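Myosin-4 (Saccharomyces cerevisiae, PDB 3MMI) carries ASH1 and other selected mRNAs along actin into the yeast bud as a type V myosin motor recruited through SHE3, its globular tail forming this chain. Local coordinates at residues V66-S75 and K132-D140; M98-S106 and E197-V207. One frame throughout, in Å; residues are numbered along the deposited sequence.

How the contacts relate
Both contacts pack helices of the all-helical globular tail side by side, yet they share no helix and lie about 31 Å apart between centres. The centre of contact 1 lies about 32 Å from the centre of the chain, that of contact 2 about 15 Å. Contact 1 sets the turn between helices 53-67 and 71-91 against the start of helix 132-168; contact 2 joins helix 97-108 to the end of helix 185-204 and buries more surface, 518 Å² against 353 Å². Each is partly buried and mainly apolar, but the polar bond runs from side chain to side chain in contact 1 and from side chain to a helix-end carbonyl in contact 2.

Contact 1 (V66-S75 and K132-D140); sequences VRNGLLIQSS and KLTLIYLND
Helices 71-75 and 132-140 run almost parallel, their axes 8° apart and 11.3 Å from each other at closest approach, with the CA atoms of L71 and Y137 as close neighbours. Y137 spans the space between them as a knob among V66, L71, S74 and S75. Its CG stands anti to the backbone N (chi1 175°), which carries the ring across to the other helix. The L71 side chain runs antiparallel alongside it, with CD2 off-centre over the ring, 4.2 Å from the centroid, in a CH-pi contact. S75 CB lies at the ring edge, while V66 CG2 comes obliquely to within 3.8 Å of Y137 CE2. Between V66 and L71 the chain reverses through a Schellman motif that ends helix 53-67; G69 is its C-prime residue, with a positive phi that favours glycine. One turn can therefore present side chains from two successive helices to the same tyrosine. At the phenol end, Y137 OH and S74 OG form a hydrogen bond of 2.8 Å; serine suits this buried position, being small and polar. T134 uses both branches, its CG2 meeting V66 CG1 at 3.8 Å and its OG1 lying 3.9 Å from L71 CD1.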
# COMPACT_ATOMS: atom_id res chain seq x y z
N VAL A 66 31.33 -5.73 9.08
CA VAL A 66 30.93 -5.60 10.48
C VAL A 66 31.81 -6.45 11.35
O VAL A 66 32.17 -6.08 12.47
CB VAL A 66 29.40 -6.02 10.76
CG1 VAL A 66 29.14 -6.33 12.24
CG2 VAL A 66 28.44 -4.95 10.24
N ARG A 67 32.19 -7.60 10.83
CA ARG A 67 33.04 -8.54 11.53
C ARG A 67 34.41 -8.00 11.77
O ARG A 67 35.02 -8.26 12.77
CB ARG A 67 33.18 -9.83 10.75
CG ARG A 67 34.16 -10.73 11.34
CD ARG A 67 33.51 -11.99 11.67
NE ARG A 67 32.91 -12.41 10.45
CZ ARG A 67 33.54 -12.36 9.29
NH1 ARG A 67 34.77 -11.94 9.25
NH2 ARG A 67 32.93 -12.73 8.19
N ASN A 68 34.88 -7.23 10.80
CA ASN A 68 36.20 -6.64 10.84
C ASN A 68 36.10 -5.25 11.40
O ASN A 68 37.04 -4.43 11.29
CB ASN A 68 36.83 -6.64 9.43
CG ASN A 68 37.00 -8.05 8.90
OD1 ASN A 68 37.69 -8.87 9.58
ND2 ASN A 68 36.36 -8.37 7.75
N GLY A 69 34.94 -4.97 11.98
CA GLY A 69 34.72 -3.74 12.75
C GLY A 69 34.70 -2.47 11.92
O GLY A 69 34.92 -1.40 12.47
N LEU A 70 34.45 -2.54 10.62
CA LEU A 70 34.48 -1.31 9.88
C LEU A 70 33.08 -0.61 9.83
O LEU A 70 32.44 -0.49 8.79
CB LEU A 70 35.10 -1.50 8.50
CG LEU A 70 36.59 -1.91 8.54
CD1 LEU A 70 37.13 -2.15 7.10
CD2 LEU A 70 37.42 -0.76 9.15
N LEU A 71 32.63 -0.13 10.98
CA LEU A 71 31.19 0.03 11.15
C LEU A 71 30.76 1.24 10.33
O LEU A 71 29.64 1.29 9.79
CB LEU A 71 30.86 0.19 12.61
CG LEU A 71 31.08 -1.07 13.45
CD1 LEU A 71 30.78 -0.72 14.90
CD2 LEU A 71 30.16 -2.17 12.99
N ILE A 72 31.67 2.17 10.20
CA ILE A 72 31.38 3.36 9.48
C ILE A 72 31.38 3.10 8.02
O ILE A 72 30.67 3.74 7.30
CB ILE A 72 32.45 4.38 9.70
CG1 ILE A 72 32.65 4.65 11.16
CG2 ILE A 72 32.10 5.64 9.00
CD1 ILE A 72 34.07 4.96 11.47
N GLN A 73 32.21 2.19 7.57
CA GLN A 73 32.25 1.85 6.18
C GLN A 73 30.97 1.15 5.77
O GLN A 73 30.43 1.39 4.72
CB GLN A 73 33.43 0.94 5.91
CG GLN A 73 34.67 1.65 5.53
N SER A 74 30.49 0.28 6.64
CA SER A 74 29.23 -0.39 6.44
C SER A 74 28.09 0.60 6.27
O SER A 74 27.35 0.53 5.32
CB SER A 74 28.97 -1.33 7.60
OG SER A 74 27.89 -2.16 7.36
N SER A 75 27.95 1.53 7.19
CA SER A 75 26.96 2.53 7.07
C SER A 75 27.01 3.24 5.70
O SER A 75 25.95 3.40 5.04
CB SER A 75 27.09 3.48 8.24
OG SER A 75 26.84 4.86 7.89
N LYS A 132 29.81 -4.18 22.10
CA LYS A 132 28.52 -3.57 22.39
C LYS A 132 28.14 -2.39 21.47
O LYS A 132 26.96 -2.18 21.23
CB LYS A 132 28.46 -3.14 23.87
CG LYS A 132 28.46 -4.35 24.84
N LEU A 133 29.16 -1.72 20.92
CA LEU A 133 29.03 -0.76 19.86
C LEU A 133 28.51 -1.42 18.58
O LEU A 133 27.77 -0.78 17.78
CB LEU A 133 30.42 -0.17 19.59
CG LEU A 133 30.45 1.35 19.64
CD1 LEU A 133 31.24 1.88 18.43
CD2 LEU A 133 29.04 1.93 19.62
N THR A 134 29.00 -2.65 18.33
CA THR A 134 28.57 -3.43 17.17
C THR A 134 27.06 -3.80 17.31
O THR A 134 26.29 -3.66 16.37
CB THR A 134 29.43 -4.72 16.96
OG1 THR A 134 30.68 -4.34 16.38
CG2 THR A 134 28.74 -5.71 15.99
N LEU A 135 26.69 -4.25 18.48
CA LEU A 135 25.31 -4.47 18.77
C LEU A 135 24.40 -3.23 18.55
O LEU A 135 23.32 -3.37 17.96
CB LEU A 135 25.11 -4.95 20.19
CG LEU A 135 25.50 -6.40 20.45
CD1 LEU A 135 25.13 -6.71 21.87
CD2 LEU A 135 24.83 -7.38 19.50
N ILE A 136 24.83 -2.06 19.01
CA ILE A 136 24.19 -0.81 18.75
C ILE A 136 24.14 -0.46 17.28
O ILE A 136 23.07 -0.05 16.81
CB ILE A 136 24.86 0.37 19.51
CG1 ILE A 136 24.61 0.23 21.02
CG2 ILE A 136 24.43 1.75 19.00
CD1 ILE A 136 25.51 1.19 21.88
N TYR A 137 25.27 -0.57 16.55
CA TYR A 137 25.24 -0.39 15.10
C TYR A 137 24.12 -1.26 14.44
O TYR A 137 23.37 -0.80 13.63
CB TYR A 137 26.63 -0.68 14.46
CG TYR A 137 26.58 -0.62 12.99
CD1 TYR A 137 26.63 0.59 12.32
CD2 TYR A 137 26.40 -1.83 12.25
CE1 TYR A 137 26.53 0.64 10.97
CE2 TYR A 137 26.33 -1.80 10.84
CZ TYR A 137 26.37 -0.57 10.23
OH TYR A 137 26.23 -0.49 8.86
N LEU A 138 24.05 -2.54 14.80
CA LEU A 138 23.23 -3.47 14.09
C LEU A 138 21.78 -3.18 14.45
O LEU A 138 20.88 -3.31 13.61
CB LEU A 138 23.59 -4.90 14.44
CG LEU A 138 24.91 -5.48 13.90
CD1 LEU A 138 25.02 -6.82 14.58
CD2 LEU A 138 24.85 -5.65 12.39
N ASN A 139 21.56 -2.78 15.69
CA ASN A 139 20.25 -2.31 16.12
C ASN A 139 19.77 -1.15 15.29
O ASN A 139 18.61 -1.12 14.85
CB ASN A 139 20.29 -1.89 17.57
CG ASN A 139 18.92 -1.93 18.21
OD1 ASN A 139 18.31 -2.99 18.37
ND2 ASN A 139 18.43 -0.76 18.58
N ASP A 140 20.69 -0.26 14.97
CA ASP A 140 20.34 0.92 14.23
C ASP A 140 20.14 0.53 12.80
O ASP A 140 19.29 1.11 12.14
CB ASP A 140 21.44 1.94 14.34
CG ASP A 140 21.13 3.24 13.69
OD1 ASP A 140 20.27 3.99 14.17
OD2 ASP A 140 21.75 3.54 12.69

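Contact 2 (M98-S106 and E197-V207); sequences MLGGIFWLS and EFDAVLCKFQV
I102 reaches from helix 97-108 into the flank of helix 185-204, and its branches divide the work. CB lies 4.2 Å from V201 CG1; CG2 turns to L202 CD1, V207 CG1 and the edge of the F205 ring. CG1 meets L202 CD1, and the tip, CD1, touches V201 CG1, L202 CD1 and F198 CE1, in the plane of the F198 ring at its edge. A branched aliphatic suits this place, serving several neighbours at once. M98 bends at chi3 (108°), bringing CE against V201 CG2 in a tight 3.3 Å contact while SD stands oblique to the F198 ring, a Met-aromatic pair. F205 presents a face to F103, whose CB sits over it and whose ring edge points at it, T-shaped with planes at 75°. L99 CD2 packs on F205 CE2 at 3.5 Å. With an alanine at F205, the F103 edge would probably lose its aromatic face and a gap open beside L99 CD2. Helix 185-204 ends in a Schellman motif, with Q206 at positive phi. S106 OG donates to F205 O at 2.8 Å, tilted 23° from the carbonyl plane. Hydrophobic packing thus dominates, while the serine gives a carbonyl at the helix end a directional polar partner.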
# COMPACT_ATOMS: atom_id res chain seq x y z
N MET A 98 5.68 -4.01 -11.87
CA MET A 98 5.27 -5.16 -11.10
C MET A 98 6.43 -6.06 -10.77
O MET A 98 6.74 -6.24 -9.61
CB MET A 98 4.19 -5.97 -11.81
CG MET A 98 3.53 -6.94 -10.89
SD MET A 98 2.02 -7.72 -11.41
CE MET A 98 2.62 -9.33 -11.70
N LEU A 99 7.08 -6.60 -11.78
CA LEU A 99 8.18 -7.55 -11.57
C LEU A 99 9.32 -6.90 -10.84
O LEU A 99 9.82 -7.45 -9.86
CB LEU A 99 8.72 -8.07 -12.90
CG LEU A 99 7.87 -9.11 -13.64
CD1 LEU A 99 8.65 -9.65 -14.83
CD2 LEU A 99 7.57 -10.21 -12.68
N GLY A 100 9.73 -5.75 -11.35
CA GLY A 100 10.87 -5.05 -10.80
C GLY A 100 10.67 -4.62 -9.35
O GLY A 100 11.55 -4.84 -8.52
N GLY A 101 9.53 -3.98 -9.08
CA GLY A 101 9.13 -3.60 -7.72
C GLY A 101 9.22 -4.77 -6.75
O GLY A 101 9.94 -4.74 -5.71
N ILE A 102 8.61 -5.87 -7.15
CA ILE A 102 8.61 -7.04 -6.32
C ILE A 102 9.97 -7.68 -6.11
O ILE A 102 10.30 -8.04 -5.00
CB ILE A 102 7.61 -8.11 -6.81
CG1 ILE A 102 6.18 -7.57 -6.65
CG2 ILE A 102 7.68 -9.35 -5.95
CD1 ILE A 102 5.12 -8.35 -7.60
N PHE A 103 10.76 -7.83 -7.19
CA PHE A 103 12.11 -8.41 -7.09
C PHE A 103 12.91 -7.58 -6.07
O PHE A 103 13.42 -8.12 -5.14
CB PHE A 103 12.79 -8.33 -8.46
CG PHE A 103 14.24 -8.72 -8.43
CD1 PHE A 103 14.59 -10.07 -8.32
CD2 PHE A 103 15.25 -7.76 -8.52
CE1 PHE A 103 15.94 -10.45 -8.31
CE2 PHE A 103 16.57 -8.15 -8.52
CZ PHE A 103 16.92 -9.48 -8.41
N TRP A 104 12.97 -6.26 -6.26
CA TRP A 104 13.81 -5.40 -5.41
C TRP A 104 13.30 -5.42 -3.95
O TRP A 104 14.08 -5.54 -2.98
CB TRP A 104 13.92 -3.96 -6.01
CG TRP A 104 14.80 -3.99 -7.33
CD1 TRP A 104 14.39 -3.72 -8.62
CD2 TRP A 104 16.19 -4.34 -7.42
NE1 TRP A 104 15.45 -3.85 -9.49
CE2 TRP A 104 16.56 -4.24 -8.79
CE3 TRP A 104 17.16 -4.72 -6.49
CZ2 TRP A 104 17.88 -4.52 -9.23
CZ3 TRP A 104 18.46 -4.97 -6.92
CH2 TRP A 104 18.81 -4.88 -8.28
N LEU A 105 11.98 -5.38 -3.78
CA LEU A 105 11.41 -5.25 -2.47
C LEU A 105 11.57 -6.55 -1.75
O LEU A 105 11.87 -6.57 -0.57
CB LEU A 105 9.97 -4.83 -2.47
CG LEU A 105 9.82 -3.31 -2.73
CD1 LEU A 105 8.49 -2.89 -3.24
CD2 LEU A 105 10.27 -2.45 -1.53
N SER A 106 11.42 -7.64 -2.46
CA SER A 106 11.68 -8.91 -1.85
C SER A 106 13.10 -9.06 -1.34
O SER A 106 13.29 -9.62 -0.27
CB SER A 106 11.40 -10.03 -2.84
OG SER A 106 11.54 -11.22 -2.09
N GLU A 197 -1.99 -13.58 -11.07
CA GLU A 197 -0.69 -13.33 -11.63
C GLU A 197 0.17 -12.48 -10.71
O GLU A 197 1.38 -12.66 -10.64
CB GLU A 197 -0.82 -12.72 -13.05
CG GLU A 197 -1.32 -13.79 -14.07
CD GLU A 197 -1.60 -13.26 -15.48
OE1 GLU A 197 -1.28 -12.08 -15.78
OE2 GLU A 197 -2.16 -14.01 -16.27
N PHE A 198 -0.45 -11.57 -9.95
CA PHE A 198 0.25 -10.81 -8.92
C PHE A 198 0.71 -11.78 -7.88
O PHE A 198 1.86 -11.75 -7.40
CB PHE A 198 -0.73 -9.80 -8.27
CG PHE A 198 -0.11 -8.85 -7.33
CD1 PHE A 198 1.27 -8.62 -7.33
CD2 PHE A 198 -0.92 -8.06 -6.51
CE1 PHE A 198 1.85 -7.67 -6.50
CE2 PHE A 198 -0.33 -7.20 -5.62
CZ PHE A 198 1.05 -6.96 -5.65
N ASP A 199 -0.18 -12.67 -7.50
CA ASP A 199 0.16 -13.67 -6.52
C ASP A 199 1.30 -14.64 -6.93
O ASP A 199 2.13 -15.04 -6.10
CB ASP A 199 -1.09 -14.49 -6.22
CG ASP A 199 -0.86 -15.54 -5.11
OD1 ASP A 199 -1.05 -15.25 -3.91
OD2 ASP A 199 -0.43 -16.68 -5.43
N ALA A 200 1.38 -15.00 -8.22
CA ALA A 200 2.51 -15.90 -8.71
C ALA A 200 3.85 -15.26 -8.60
O ALA A 200 4.81 -15.91 -8.24
CB ALA A 200 2.27 -16.33 -10.19
N VAL A 201 3.95 -13.99 -9.04
CA VAL A 201 5.19 -13.24 -8.98
C VAL A 201 5.63 -13.10 -7.51
O VAL A 201 6.73 -13.41 -7.16
CB VAL A 201 4.99 -11.90 -9.57
CG1 VAL A 201 6.28 -11.08 -9.41
CG2 VAL A 201 4.53 -11.98 -11.03
N LEU A 202 4.70 -12.76 -6.62
CA LEU A 202 5.03 -12.71 -5.20
C LEU A 202 5.70 -14.05 -4.75
O LEU A 202 6.77 -14.04 -4.11
CB LEU A 202 3.77 -12.43 -4.38
CG LEU A 202 3.45 -11.00 -3.93
CD1 LEU A 202 4.27 -9.95 -4.48
CD2 LEU A 202 1.90 -10.75 -4.09
N CYS A 203 5.07 -15.18 -5.10
CA CYS A 203 5.72 -16.54 -4.83
C CYS A 203 7.00 -16.77 -5.65
O CYS A 203 7.95 -17.26 -5.11
CB CYS A 203 4.82 -17.70 -5.09
SG CYS A 203 3.19 -17.66 -4.26
N LYS A 204 7.02 -16.35 -6.91
CA LYS A 204 8.20 -16.51 -7.78
C LYS A 204 9.40 -15.86 -7.13
O LYS A 204 10.42 -16.55 -6.84
CB LYS A 204 7.95 -15.88 -9.19
CG LYS A 204 9.09 -16.12 -10.20
N PHE A 205 9.27 -14.56 -6.82
CA PHE A 205 10.39 -13.79 -6.26
C PHE A 205 10.56 -13.99 -4.75
O PHE A 205 11.20 -13.21 -4.09
CB PHE A 205 10.32 -12.32 -6.69
CG PHE A 205 10.51 -12.12 -8.14
CD1 PHE A 205 11.48 -12.84 -8.84
CD2 PHE A 205 9.75 -11.19 -8.83
CE1 PHE A 205 11.64 -12.63 -10.22
CE2 PHE A 205 9.94 -10.99 -10.21
CZ PHE A 205 10.88 -11.71 -10.89
N GLN A 206 9.97 -15.05 -4.23
CA GLN A 206 10.14 -15.45 -2.84
C GLN A 206 9.80 -14.40 -1.71
O GLN A 206 10.48 -14.37 -0.66
CB GLN A 206 11.56 -16.03 -2.63
CG GLN A 206 11.79 -17.47 -3.26
CD GLN A 206 13.28 -17.93 -3.18
OE1 GLN A 206 13.80 -18.20 -2.09
NE2 GLN A 206 13.96 -17.92 -4.32
N VAL A 207 8.73 -13.61 -1.86
CA VAL A 207 8.43 -12.74 -0.75
C VAL A 207 7.93 -13.54 0.45
O VAL A 207 7.16 -14.45 0.30
CB VAL A 207 7.65 -11.43 -1.13
CG1 VAL A 207 7.68 -11.11 -2.60
CG2 VAL A 207 6.26 -11.36 -0.53